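Serine protease inhibitor 1 (Coprinopsis cinerea, PDB 3VWC) probably inhibits serine endopeptidases, as a fungal beta-trefoil protein of the peptidase inhibitor I66 family. Local coordinates at residues 85-90 with 96-101; 123-128 with 137-142; 44-49 with 106-111; 72-75 with 81-84. All coordinates share one frame; numbering follows the deposited sequence. Where two conformers were deposited one is given.

In the fold
All four contacts belong to one beta-trefoil chain. Along the sequence, interaction 4 closes first and interaction 1 follows. The segments of interaction 3 span both of them, and interaction 2 comes last. The centre of interaction 3 lies about 1 Å from the centre of the chain, while the centres of the others are 10 to 11 Å from it. Interactions 1 and 2 have centres about 9 Å apart and meet where strands 96-101 and 141-145 pair in the main sheet. Interactions 2 and 4 are the most distant, about 19 Å between centres. Trp84 and Trp108 meet edge-to-face, so the aromatic core joins interactions 4 and 3.

Interaction 1: residues 85-90 with 96-101; sequences IVTHQP and VFTVVN
Ile85 and Val100 form an antiparallel hydrogen-bonded pair. The bond from Ile85 N to Val100 O is 2.7 Å and nearly straight, at 175°. Val100 N returns a bond to Ile85 O, and that carbonyl also accepts a bond from a water. The same water joins the hydroxyls of Thr87 and Thr98. Val86 faces Val99 in a non-hydrogen-bonded pair. Its CG1, anti to the backbone N, lies 3.6 Å from CD2 of Phe97. Val86 also touches Tyr55 of strand 54-59. Thr87 pairs with Thr98 through two backbone bonds, and Thr87 N reaches Thr98 O at 3.0 Å. These strands, 84-88 and 96-101, make a beta hairpin of the trefoil, with a five-residue connection between the two segments. His88 lays one ring face over CE2 of Phe97, although the two planes are inclined at 43°. Its CE1 comes within 3.3 Å of Phe97 CZ. A second water sits at the edge of the imidazole, in its plane, 2.7 Å from ND1 of His88. It lies within hydrogen-bonding distance of Val96 O, to which it probably donates. Gln89 N also bonds to Val96 O, at 2.8 Å. The Gln89 chain bends at chi2 (-66°), and this turns its amide back along the hairpin. NE2 of Gln89 then donates to OG1 of Thr98 at 3.1 Å, with the hydroxyl close to the amide plane.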
loop_
_atom_site.group_PDB
_atom_site.type_symbol
_atom_site.label_atom_id
_atom_site.label_comp_id
_atom_site.label_asym_id
_atom_site.label_seq_id
_atom_site.Cartn_x
_atom_site.Cartn_y
_atom_site.Cartn_z
ATOM N N ILE A 85 -9.630 -2.265 2.340
ATOM C CA ILE A 85 -9.874 -2.995 3.591
ATOM C C ILE A 85 -8.478 -3.248 4.171
ATOM O O ILE A 85 -7.602 -3.882 3.522
ATOM C CB ILE A 85 -10.621 -4.312 3.302
ATOM C CG1 ILE A 85 -11.969 -4.045 2.602
ATOM C CG2 ILE A 85 -10.809 -5.173 4.604
ATOM C CD1 ILE A 85 -12.944 -3.175 3.359
ATOM N N VAL A 86 -8.234 -2.674 5.341
ATOM C CA VAL A 86 -6.934 -2.716 5.971
ATOM C C VAL A 86 -7.051 -3.586 7.222
ATOM O O VAL A 86 -7.806 -3.250 8.137
ATOM C CB VAL A 86 -6.386 -1.328 6.278
ATOM C CG1 VAL A 86 -5.002 -1.420 6.896
ATOM C CG2 VAL A 86 -6.359 -0.435 4.985
ATOM N N THR A 87 -6.365 -4.736 7.224
ATOM C CA THR A 87 -6.656 -5.713 8.277
ATOM C C THR A 87 -5.370 -6.045 9.029
ATOM O O THR A 87 -4.388 -6.498 8.408
ATOM C CB THR A 87 -7.183 -7.004 7.635
ATOM O OG1 THR A 87 -8.338 -6.719 6.806
ATOM C CG2 THR A 87 -7.663 -7.966 8.727
ATOM N N HIS A 88 -5.419 -6.005 10.358
ATOM C CA HIS A 88 -4.303 -6.433 11.177
ATOM C C HIS A 88 -4.072 -7.945 10.946
ATOM O O HIS A 88 -5.039 -8.744 10.938
ATOM C CB HIS A 88 -4.670 -6.305 12.662
ATOM C CG HIS A 88 -4.310 -4.994 13.272
ATOM N ND1 HIS A 88 -3.048 -4.731 13.771
ATOM C CD2 HIS A 88 -5.061 -3.905 13.553
ATOM C CE1 HIS A 88 -3.032 -3.517 14.293
ATOM N NE2 HIS A 88 -4.241 -2.999 14.181
ATOM N N GLN A 89 -2.805 -8.322 10.858
ATOM C CA GLN A 89 -2.398 -9.740 10.872
ATOM C C GLN A 89 -1.417 -9.941 12.016
ATOM O O GLN A 89 -0.211 -10.044 11.808
ATOM C CB GLN A 89 -1.777 -10.173 9.535
ATOM C CG GLN A 89 -2.654 -9.811 8.320
ATOM C CD GLN A 89 -3.970 -10.587 8.291
ATOM O OE1 GLN A 89 -4.146 -11.610 8.991
ATOM N NE2 GLN A 89 -4.939 -10.089 7.487
ATOM N N PRO A 90 -1.959 -10.081 13.260
ATOM C CA PRO A 90 -1.089 -10.075 14.461
ATOM C C PRO A 90 -0.125 -11.265 14.567
ATOM O O PRO A 90 0.891 -11.166 15.237
ATOM C CB PRO A 90 -2.077 -10.208 15.620
ATOM C CG PRO A 90 -3.388 -9.847 15.102
ATOM C CD PRO A 90 -3.401 -10.037 13.593
ATOM N N VAL A 96 1.477 -5.046 11.650
ATOM C CA VAL A 96 1.476 -5.638 10.310
ATOM C C VAL A 96 0.049 -5.853 9.748
ATOM O O VAL A 96 -0.842 -6.340 10.460
ATOM C CB VAL A 96 2.246 -6.977 10.317
ATOM C CG1 VAL A 96 2.201 -7.645 8.953
ATOM C CG2 VAL A 96 3.728 -6.744 10.718
ATOM N N PHE A 97 -0.149 -5.499 8.475
ATOM C CA PHE A 97 -1.476 -5.469 7.844
ATOM C C PHE A 97 -1.422 -6.087 6.468
ATOM O O PHE A 97 -0.401 -5.975 5.768
ATOM C CB PHE A 97 -1.918 -3.993 7.672
ATOM C CG PHE A 97 -2.131 -3.282 8.985
ATOM C CD1 PHE A 97 -1.053 -2.694 9.660
ATOM C CD2 PHE A 97 -3.397 -3.253 9.567
ATOM C CE1 PHE A 97 -1.240 -2.105 10.920
ATOM C CE2 PHE A 97 -3.601 -2.493 10.748
ATOM C CZ PHE A 97 -2.534 -1.960 11.425
ATOM N N THR A 98 -2.577 -6.565 6.001
ATOM C CA THR A 98 -2.854 -6.668 4.550
ATOM C C THR A 98 -3.724 -5.488 4.118
ATOM O O THR A 98 -4.423 -4.867 4.933
ATOM C CB THR A 98 -3.606 -7.979 4.204
ATOM O OG1 THR A 98 -4.751 -8.084 5.074
ATOM C CG2 THR A 98 -2.674 -9.173 4.499
ATOM N N VAL A 99 -3.653 -5.168 2.817
ATOM C CA VAL A 99 -4.412 -4.040 2.247
ATOM C C VAL A 99 -5.111 -4.579 1.017
ATOM O O VAL A 99 -4.441 -4.902 0.016
ATOM C CB VAL A 99 -3.476 -2.855 1.857
ATOM C CG1 VAL A 99 -4.321 -1.707 1.339
ATOM C CG2 VAL A 99 -2.656 -2.440 3.045
ATOM N N VAL A 100 -6.454 -4.735 1.077
ATOM C CA VAL A 100 -7.214 -5.394 0.020
ATOM C C VAL A 100 -8.300 -4.465 -0.531
ATOM O O VAL A 100 -8.989 -3.798 0.209
ATOM C CB VAL A 100 -7.880 -6.711 0.526
ATOM C CG1 VAL A 100 -8.683 -7.369 -0.592
ATOM C CG2 VAL A 100 -6.774 -7.683 0.922
ATOM N N ASN A 101 -8.376 -4.335 -1.852
ATOM C CA ASN A 101 -9.343 -3.365 -2.389
ATOM C C ASN A 101 -10.774 -3.810 -2.022
ATOM O O ASN A 101 -11.135 -4.959 -2.297
ATOM C CB ASN A 101 -9.181 -3.235 -3.920
ATOM C CG ASN A 101 -9.797 -1.975 -4.436
ATOM O OD1 ASN A 101 -9.137 -0.916 -4.533
ATOM N ND2 ASN A 101 -11.019 -2.111 -4.923
HETATM O O HOH W 1 -7.082 -6.524 4.366
HETATM O O HOH W 2 -1.129 -6.568 13.186
#

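Interaction 2: residues 123-128 with 137-142; sequences RPLIAA and ATELFT
Glu139 and Leu125 run past each other in opposite directions. Beyond CG the glutamate chain is extended (chi2 179°), which carries its acid group out to the backbone of Ile126. CD2 of Leu125 lies alongside this chain, 3.8 Å from CG of Glu139 and 3.6 Å from its CD. CB of Leu125 also comes near OE1. Ile126 crosses the glutamate at about a right angle, and its CG1 is 3.5 Å from Glu139 OE2. The same OE2 accepts the hydrogen bond from Ile126 N, at 2.9 Å and nearly straight (174°). The donor comes to the syn side of OE2, 21° out of the plane of the acid group. The contact joins the loop after strand 121-123 to the short 3-10 segment 137-139, which leads into strand 141-145. Val109 of strand 107-109 touches both Leu125 and Glu139. OE1 of Glu139 lies only 2.5 Å from the carbonyl O of Ile126. Two oxygens so close suggest that the buried acid holds a proton and donates it to the carbonyl. If so, Glu139 would be neutral here and would serve both the N-H and the C=O of Ile126.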
loop_
_atom_site.group_PDB
_atom_site.type_symbol
_atom_site.label_atom_id
_atom_site.label_comp_id
_atom_site.label_asym_id
_atom_site.label_seq_id
_atom_site.Cartn_x
_atom_site.Cartn_y
_atom_site.Cartn_z
ATOM N N ARG A 123 -3.179 -7.479 -6.699
ATOM C CA ARG A 123 -3.487 -8.842 -7.215
ATOM C C ARG A 123 -4.349 -9.575 -6.197
ATOM O O ARG A 123 -4.248 -9.303 -5.012
ATOM C CB ARG A 123 -2.191 -9.695 -7.274
ATOM C CG ARG A 123 -1.047 -9.206 -8.122
ATOM C CD ARG A 123 -0.091 -10.393 -8.274
ATOM N NE ARG A 123 1.319 -10.029 -8.258
ATOM C CZ ARG A 123 2.305 -10.876 -7.938
ATOM N NH1 ARG A 123 2.031 -12.134 -7.613
ATOM N NH2 ARG A 123 3.574 -10.489 -7.985
ATOM N N PRO A 124 -5.036 -10.655 -6.615
ATOM C CA PRO A 124 -5.667 -11.482 -5.572
ATOM C C PRO A 124 -4.623 -11.953 -4.556
ATOM O O PRO A 124 -3.579 -12.467 -4.960
ATOM C CB PRO A 124 -6.195 -12.704 -6.342
ATOM C CG PRO A 124 -6.207 -12.318 -7.765
ATOM C CD PRO A 124 -5.239 -11.185 -7.979
ATOM N N LEU A 125 -4.929 -11.874 -3.262
ATOM C CA LEU A 125 -3.965 -12.349 -2.264
ATOM C C LEU A 125 -4.039 -13.845 -2.103
ATOM O O LEU A 125 -5.149 -14.445 -2.162
ATOM C CB LEU A 125 -4.191 -11.702 -0.912
ATOM C CG LEU A 125 -4.030 -10.168 -0.860
ATOM C CD1 LEU A 125 -3.937 -9.746 0.587
ATOM C CD2 LEU A 125 -2.723 -9.754 -1.641
ATOM N N ILE A 126 -2.887 -14.431 -1.837
ATOM C CA ILE A 126 -2.822 -15.854 -1.481
ATOM C C ILE A 126 -2.328 -16.006 -0.053
ATOM O O ILE A 126 -1.695 -15.095 0.505
ATOM C CB ILE A 126 -1.939 -16.661 -2.435
ATOM C CG1 ILE A 126 -0.475 -16.203 -2.404
ATOM C CG2 ILE A 126 -2.532 -16.576 -3.889
ATOM C CD1 ILE A 126 0.448 -17.080 -3.281
ATOM N N ALA A 127 -2.610 -17.161 0.557
ATOM C CA ALA A 127 -2.165 -17.398 1.920
ATOM C C ALA A 127 -2.163 -18.900 2.135
ATOM O O ALA A 127 -2.848 -19.633 1.407
ATOM C CB ALA A 127 -3.098 -16.710 2.914
ATOM N N ALA A 128 -1.269 -19.351 3.008
ATOM C CA ALA A 128 -1.269 -20.770 3.442
ATOM C C ALA A 128 -2.622 -21.050 4.074
ATOM O O ALA A 128 -3.180 -20.226 4.834
ATOM C CB ALA A 128 -0.164 -21.023 4.476
ATOM N N ALA A 137 5.423 -12.688 2.795
ATOM C CA ALA A 137 5.836 -11.338 3.103
ATOM C C ALA A 137 5.492 -10.328 2.003
ATOM O O ALA A 137 5.394 -9.095 2.291
ATOM C CB ALA A 137 7.374 -11.299 3.356
ATOM N N THR A 138 5.373 -10.852 0.774
ATOM C CA THR A 138 5.002 -10.049 -0.391
ATOM C C THR A 138 3.654 -9.326 -0.210
ATOM O O THR A 138 3.371 -8.350 -0.912
ATOM C CB THR A 138 4.871 -10.961 -1.587
ATOM O OG1 THR A 138 3.903 -11.956 -1.219
ATOM C CG2 THR A 138 6.242 -11.595 -1.910
ATOM N N GLU A 139 2.840 -9.759 0.750
ATOM C CA GLU A 139 1.476 -9.229 0.907
ATOM C C GLU A 139 1.292 -8.539 2.247
ATOM O O GLU A 139 0.199 -8.099 2.560
ATOM C CB GLU A 139 0.451 -10.385 0.793
ATOM C CG GLU A 139 0.614 -11.115 -0.557
ATOM C CD GLU A 139 -0.336 -12.279 -0.715
ATOM O OE1 GLU A 139 -0.774 -12.798 0.358
ATOM O OE2 GLU A 139 -0.536 -12.741 -1.848
ATOM N N LEU A 140 2.400 -8.361 2.985
ATOM C CA LEU A 140 2.362 -7.778 4.338
ATOM C C LEU A 140 3.100 -6.441 4.410
ATOM O O LEU A 140 4.192 -6.284 3.819
ATOM C CB LEU A 140 2.978 -8.784 5.333
ATOM C CG LEU A 140 2.182 -10.118 5.395
ATOM C CD1 LEU A 140 3.016 -11.004 6.306
ATOM C CD2 LEU A 140 0.762 -9.923 5.981
ATOM N N PHE A 141 2.486 -5.482 5.083
ATOM C CA PHE A 141 3.037 -4.143 5.234
ATOM C C PHE A 141 3.014 -3.753 6.703
ATOM O O PHE A 141 2.026 -3.960 7.372
ATOM C CB PHE A 141 2.151 -3.208 4.410
ATOM C CG PHE A 141 2.205 -3.538 2.967
ATOM C CD1 PHE A 141 1.419 -4.571 2.453
ATOM C CD2 PHE A 141 3.220 -3.047 2.156
ATOM C CE1 PHE A 141 1.547 -4.999 1.122
ATOM C CE2 PHE A 141 3.316 -3.440 0.847
ATOM C CZ PHE A 141 2.538 -4.450 0.330
ATOM N N THR A 142 4.057 -3.058 7.148
ATOM C CA THR A 142 4.076 -2.487 8.487
ATOM C C THR A 142 3.646 -1.035 8.463
ATOM O O THR A 142 4.246 -0.232 7.706
ATOM C CB THR A 142 5.462 -2.602 9.122
ATOM O OG1 THR A 142 5.874 -3.968 9.115
ATOM C CG2 THR A 142 5.468 -2.139 10.596
#

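Interaction 3: residues 44-49 with 106-111; sequences NSWVVE and HGWVVP
Trp46 and Trp108 meet through their six-membered rings, coming from opposite directions in the core of the trefoil. The Trp46 side chain leaves strand 46-51 with CB directed at the 106-111 segment. CG is anti to the carbonyl carbon (chi1 -73°), and the indole extends inward from there. On its five-membered ring, NE1 bonds to the carbonyl O of Val18, so this polar atom is satisfied outside the contact. The far end of the six-membered ring does the touching. CZ2 only skirts the partner, 4.2 Å from Trp108 CH2. CZ3 lies 3.6 Å from that same CH2 and 4.0 Å from CZ2 of Trp108. At the tip, CH2 of Trp46 is also 3.6 Å from CH2 of Trp108. The ring centroids are 5.2 Å apart and the planes stand at 46°, so the approach is oblique. Trp108 also meets Trp84 and Phe141 in T-shaped pairs, which makes it the common member of an aromatic cluster. Strands 46-51 and 107-109 are far apart here, with 14.8 Å between the CA atoms of the two tryptophans. The two indoles together bridge that gap. No hydrogen bond crosses it, so the contact rests on dispersion and the exclusion of water.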
loop_
_atom_site.group_PDB
_atom_site.type_symbol
_atom_site.label_atom_id
_atom_site.label_comp_id
_atom_site.label_asym_id
_atom_site.label_seq_id
_atom_site.Cartn_x
_atom_site.Cartn_y
_atom_site.Cartn_z
ATOM N N ASN A 44 6.900 10.626 2.795
ATOM C CA ASN A 44 6.037 9.475 2.500
ATOM C C ASN A 44 5.328 8.964 3.721
ATOM O O ASN A 44 5.066 7.768 3.844
ATOM C CB ASN A 44 6.814 8.334 1.839
ATOM C CG ASN A 44 6.977 8.554 0.369
ATOM O OD1 ASN A 44 5.987 8.573 -0.368
ATOM N ND2 ASN A 44 8.201 8.940 -0.041
ATOM N N SER A 45 4.930 9.884 4.586
ATOM C CA SER A 45 3.905 9.551 5.574
ATOM C C SER A 45 2.554 9.542 4.895
ATOM O O SER A 45 2.096 10.532 4.298
ATOM C CB SER A 45 3.927 10.535 6.750
ATOM O OG SER A 45 5.157 10.444 7.455
ATOM N N TRP A 46 1.940 8.383 4.929
ATOM C CA TRP A 46 0.647 8.193 4.348
ATOM C C TRP A 46 -0.394 8.732 5.305
ATOM O O TRP A 46 -0.205 8.688 6.516
ATOM C CB TRP A 46 0.447 6.680 4.151
ATOM C CG TRP A 46 1.254 6.073 3.023
ATOM C CD1 TRP A 46 2.617 5.953 2.948
ATOM C CD2 TRP A 46 0.725 5.482 1.839
ATOM N NE1 TRP A 46 2.962 5.258 1.795
ATOM C CE2 TRP A 46 1.837 5.035 1.058
ATOM C CE3 TRP A 46 -0.565 5.402 1.283
ATOM C CZ2 TRP A 46 1.675 4.382 -0.167
ATOM C CZ3 TRP A 46 -0.735 4.721 0.060
ATOM C CH2 TRP A 46 0.393 4.236 -0.656
ATOM N N VAL A 47 -1.503 9.205 4.760
ATOM C CA VAL A 47 -2.658 9.504 5.585
ATOM C C VAL A 47 -3.748 8.454 5.339
ATOM O O VAL A 47 -4.139 8.160 4.192
ATOM C CB VAL A 47 -3.177 10.914 5.305
ATOM C CG1 VAL A 47 -4.473 11.171 6.101
ATOM C CG2 VAL A 47 -2.120 11.913 5.657
ATOM N N VAL A 48 -4.225 7.893 6.446
ATOM C CA VAL A 48 -5.259 6.863 6.420
ATOM C C VAL A 48 -6.567 7.445 6.968
ATOM O O VAL A 48 -6.580 7.957 8.077
ATOM C CB VAL A 48 -4.857 5.665 7.280
ATOM C CG1 VAL A 48 -6.007 4.653 7.296
ATOM C CG2 VAL A 48 -3.547 5.009 6.728
ATOM N N GLU A 49 -7.599 7.467 6.129
ATOM C CA GLU A 49 -8.887 8.033 6.487
ATOM C C GLU A 49 -9.927 6.941 6.428
ATOM O O GLU A 49 -9.988 6.165 5.483
ATOM C CB GLU A 49 -9.296 9.151 5.515
ATOM C CG GLU A 49 -8.325 10.334 5.435
ATOM C CD GLU A 49 -8.780 11.555 6.214
ATOM O OE1 GLU A 49 -9.781 11.461 6.960
ATOM O OE2 GLU A 49 -8.044 12.561 6.209
ATOM N N HIS A 106 -8.674 -7.318 -4.819
ATOM C CA HIS A 106 -7.257 -7.574 -5.082
ATOM C C HIS A 106 -6.469 -6.690 -4.136
ATOM O O HIS A 106 -6.873 -5.568 -3.823
ATOM C CB HIS A 106 -6.942 -7.198 -6.518
ATOM C CG HIS A 106 -7.574 -8.099 -7.522
ATOM N ND1 HIS A 106 -7.354 -7.978 -8.880
ATOM C CD2 HIS A 106 -8.411 -9.148 -7.363
ATOM C CE1 HIS A 106 -8.038 -8.916 -9.514
ATOM N NE2 HIS A 106 -8.670 -9.656 -8.617
ATOM N N GLY A 107 -5.331 -7.194 -3.633
ATOM C CA GLY A 107 -4.623 -6.521 -2.559
ATOM C C GLY A 107 -3.199 -6.101 -2.963
ATOM O O GLY A 107 -2.690 -6.548 -3.997
ATOM N N TRP A 108 -2.544 -5.326 -2.099
ATOM C CA TRP A 108 -1.199 -4.841 -2.391
ATOM C C TRP A 108 -0.244 -6.039 -2.357
ATOM O O TRP A 108 -0.240 -6.817 -1.366
ATOM C CB TRP A 108 -0.761 -3.820 -1.374
ATOM C CG TRP A 108 -1.469 -2.483 -1.358
ATOM C CD1 TRP A 108 -2.625 -2.131 -2.022
ATOM C CD2 TRP A 108 -1.066 -1.378 -0.601
ATOM N NE1 TRP A 108 -2.935 -0.827 -1.735
ATOM C CE2 TRP A 108 -2.022 -0.347 -0.830
ATOM C CE3 TRP A 108 0.003 -1.145 0.306
ATOM C CZ2 TRP A 108 -1.925 0.900 -0.188
ATOM C CZ3 TRP A 108 0.106 0.124 0.930
ATOM C CH2 TRP A 108 -0.855 1.133 0.658
ATOM N N VAL A 109 0.668 -6.065 -3.321
ATOM C CA VAL A 109 1.701 -7.103 -3.381
ATOM C C VAL A 109 3.045 -6.500 -3.840
ATOM O O VAL A 109 3.137 -5.764 -4.850
ATOM C CB VAL A 109 1.328 -8.241 -4.380
ATOM C CG1 VAL A 109 2.445 -9.276 -4.482
ATOM C CG2 VAL A 109 0.028 -8.918 -3.942
ATOM N N VAL A 110 4.096 -6.707 -3.039
ATOM C CA VAL A 110 5.466 -6.352 -3.473
ATOM C C VAL A 110 6.141 -7.688 -3.798
ATOM O O VAL A 110 6.304 -8.535 -2.903
ATOM C CB VAL A 110 6.221 -5.641 -2.325
ATOM C CG1 VAL A 110 7.758 -5.487 -2.677
ATOM C CG2 VAL A 110 5.619 -4.289 -2.119
ATOM N N PRO A 111 6.487 -7.935 -5.084
ATOM C CA PRO A 111 7.133 -9.230 -5.386
ATOM C C PRO A 111 8.417 -9.443 -4.589
ATOM O O PRO A 111 9.159 -8.491 -4.268
ATOM C CB PRO A 111 7.465 -9.129 -6.882
ATOM C CG PRO A 111 6.563 -8.048 -7.435
ATOM C CD PRO A 111 6.328 -7.077 -6.294
#

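Interaction 4: residues 72-75 with 81-84; sequences FADL and DKKW
Asp74 and Lys82 make the one charged contact between these segments, a salt bridge. In the modelled conformer of Asp74, OD2 is 3.3 Å from NZ of Lys82. The aspartate has a second conformer, so the bridge and its close contacts are less certain for the residue as a whole. The two side chains cross at about a right angle. The lysine is extended beyond CG, with chi3 at -174°, and this lets it span the 9.0 Å between the CA atoms of the two residues. CG of Asp74 is anti to the backbone N (chi1 -176°), which swings the carboxylate towards the lysine.

A close carbon-to-oxygen approach lies beside the ion pair in this conformer. CE of Lys82 is 3.1 Å from OD2 of Asp74, and NZ is the farther of the two lysine atoms. The lysine side chain also touches Pro63 of strand 62-67.

Hydrogen bonds to the backbone give the modelled aspartate its other partners. OD1 accepts from Gly77 N, and OD2 accepts from Met79 N as well as facing the lysine. The carboxylate is thus tied to the loop that follows it. The positive charge of Lys82 would probably favour the ionised form of Asp74.

The two segments flank the connection between strands 70-73 and 84-88. The salt bridge closes across it, one of the loops that link successive strands of a beta-trefoil.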
loop_
_atom_site.group_PDB
_atom_site.type_symbol
_atom_site.label_atom_id
_atom_site.label_comp_id
_atom_site.label_asym_id
_atom_site.label_seq_id
_atom_site.Cartn_x
_atom_site.Cartn_y
_atom_site.Cartn_z
ATOM N N PHE A 72 -1.432 2.988 -8.025
ATOM C CA PHE A 72 -1.063 4.394 -8.360
ATOM C C PHE A 72 -1.691 5.384 -7.408
ATOM O O PHE A 72 -2.738 5.083 -6.837
ATOM C CB PHE A 72 -1.605 4.774 -9.731
ATOM C CG PHE A 72 -1.007 3.984 -10.882
ATOM C CD1 PHE A 72 -0.028 4.588 -11.675
ATOM C CD2 PHE A 72 -1.558 2.784 -11.307
ATOM C CE1 PHE A 72 0.446 3.904 -12.809
ATOM C CE2 PHE A 72 -1.135 2.086 -12.463
ATOM C CZ PHE A 72 -0.131 2.677 -13.248
ATOM N N ALA A 73 -1.076 6.549 -7.299
ATOM C CA ALA A 73 -1.727 7.737 -6.781
ATOM C C ALA A 73 -2.519 8.448 -7.880
ATOM O O ALA A 73 -2.040 8.610 -9.033
ATOM C CB ALA A 73 -0.742 8.625 -6.137
ATOM N N ASP A 74 -3.771 8.791 -7.554
ATOM C CA ASP A 74 -4.691 9.429 -8.529
ATOM C C ASP A 74 -4.558 10.938 -8.383
ATOM O O ASP A 74 -4.911 11.521 -7.353
ATOM C CB ASP A 74 -6.146 8.973 -8.314
ATOM C CG ASP A 74 -7.135 9.531 -9.355
ATOM O OD1 ASP A 74 -6.698 10.177 -10.339
ATOM O OD2 ASP A 74 -8.368 9.380 -9.097
ATOM N N LEU A 75 -3.928 11.545 -9.377
ATOM C CA LEU A 75 -3.733 12.974 -9.385
ATOM C C LEU A 75 -4.902 13.669 -10.084
ATOM O O LEU A 75 -5.138 14.827 -9.815
ATOM C CB LEU A 75 -2.368 13.342 -10.025
ATOM C CG LEU A 75 -1.192 13.358 -9.031
ATOM C CD1 LEU A 75 -1.011 12.008 -8.357
ATOM C CD2 LEU A 75 0.113 13.766 -9.726
ATOM N N ASP A 81 -12.369 2.836 -7.556
ATOM C CA ASP A 81 -11.926 1.832 -6.595
ATOM C C ASP A 81 -10.874 2.344 -5.616
ATOM O O ASP A 81 -9.876 1.656 -5.366
ATOM C CB ASP A 81 -11.456 0.583 -7.326
ATOM C CG ASP A 81 -12.443 0.109 -8.369
ATOM O OD1 ASP A 81 -13.601 -0.206 -8.025
ATOM O OD2 ASP A 81 -12.041 -0.049 -9.529
ATOM N N LYS A 82 -11.182 3.449 -4.941
ATOM C CA LYS A 82 -10.280 4.045 -3.990
ATOM C C LYS A 82 -10.422 3.551 -2.551
ATOM O O LYS A 82 -9.731 4.005 -1.682
ATOM C CB LYS A 82 -10.432 5.577 -3.986
ATOM C CG LYS A 82 -10.179 6.201 -5.335
ATOM C CD LYS A 82 -10.016 7.706 -5.206
ATOM C CE LYS A 82 -9.904 8.358 -6.582
ATOM N NZ LYS A 82 -10.319 9.785 -6.509
ATOM N N LYS A 83 -11.339 2.622 -2.305
ATOM C CA LYS A 83 -11.567 2.151 -0.933
ATOM C C LYS A 83 -10.822 0.832 -0.688
ATOM O O LYS A 83 -10.809 -0.043 -1.529
ATOM C CB LYS A 83 -13.082 1.895 -0.718
ATOM C CG LYS A 83 -13.911 3.146 -0.433
ATOM C CD LYS A 83 -15.405 2.736 -0.251
ATOM C CE LYS A 83 -16.290 3.911 0.152
ATOM N NZ LYS A 83 -17.558 3.496 0.860
ATOM N N TRP A 84 -10.155 0.770 0.462
ATOM C CA TRP A 84 -9.311 -0.397 0.871
ATOM C C TRP A 84 -9.730 -0.943 2.238
ATOM O O TRP A 84 -10.103 -0.166 3.155
ATOM C CB TRP A 84 -7.842 0.056 0.978
ATOM C CG TRP A 84 -7.329 0.614 -0.338
ATOM C CD1 TRP A 84 -7.381 1.915 -0.738
ATOM C CD2 TRP A 84 -6.792 -0.132 -1.435
ATOM N NE1 TRP A 84 -6.861 2.036 -2.013
ATOM C CE2 TRP A 84 -6.488 0.795 -2.466
ATOM C CE3 TRP A 84 -6.508 -1.501 -1.639
ATOM C CZ2 TRP A 84 -5.961 0.408 -3.699
ATOM C CZ3 TRP A 84 -5.968 -1.898 -2.898
ATOM C CH2 TRP A 84 -5.661 -0.918 -3.895
#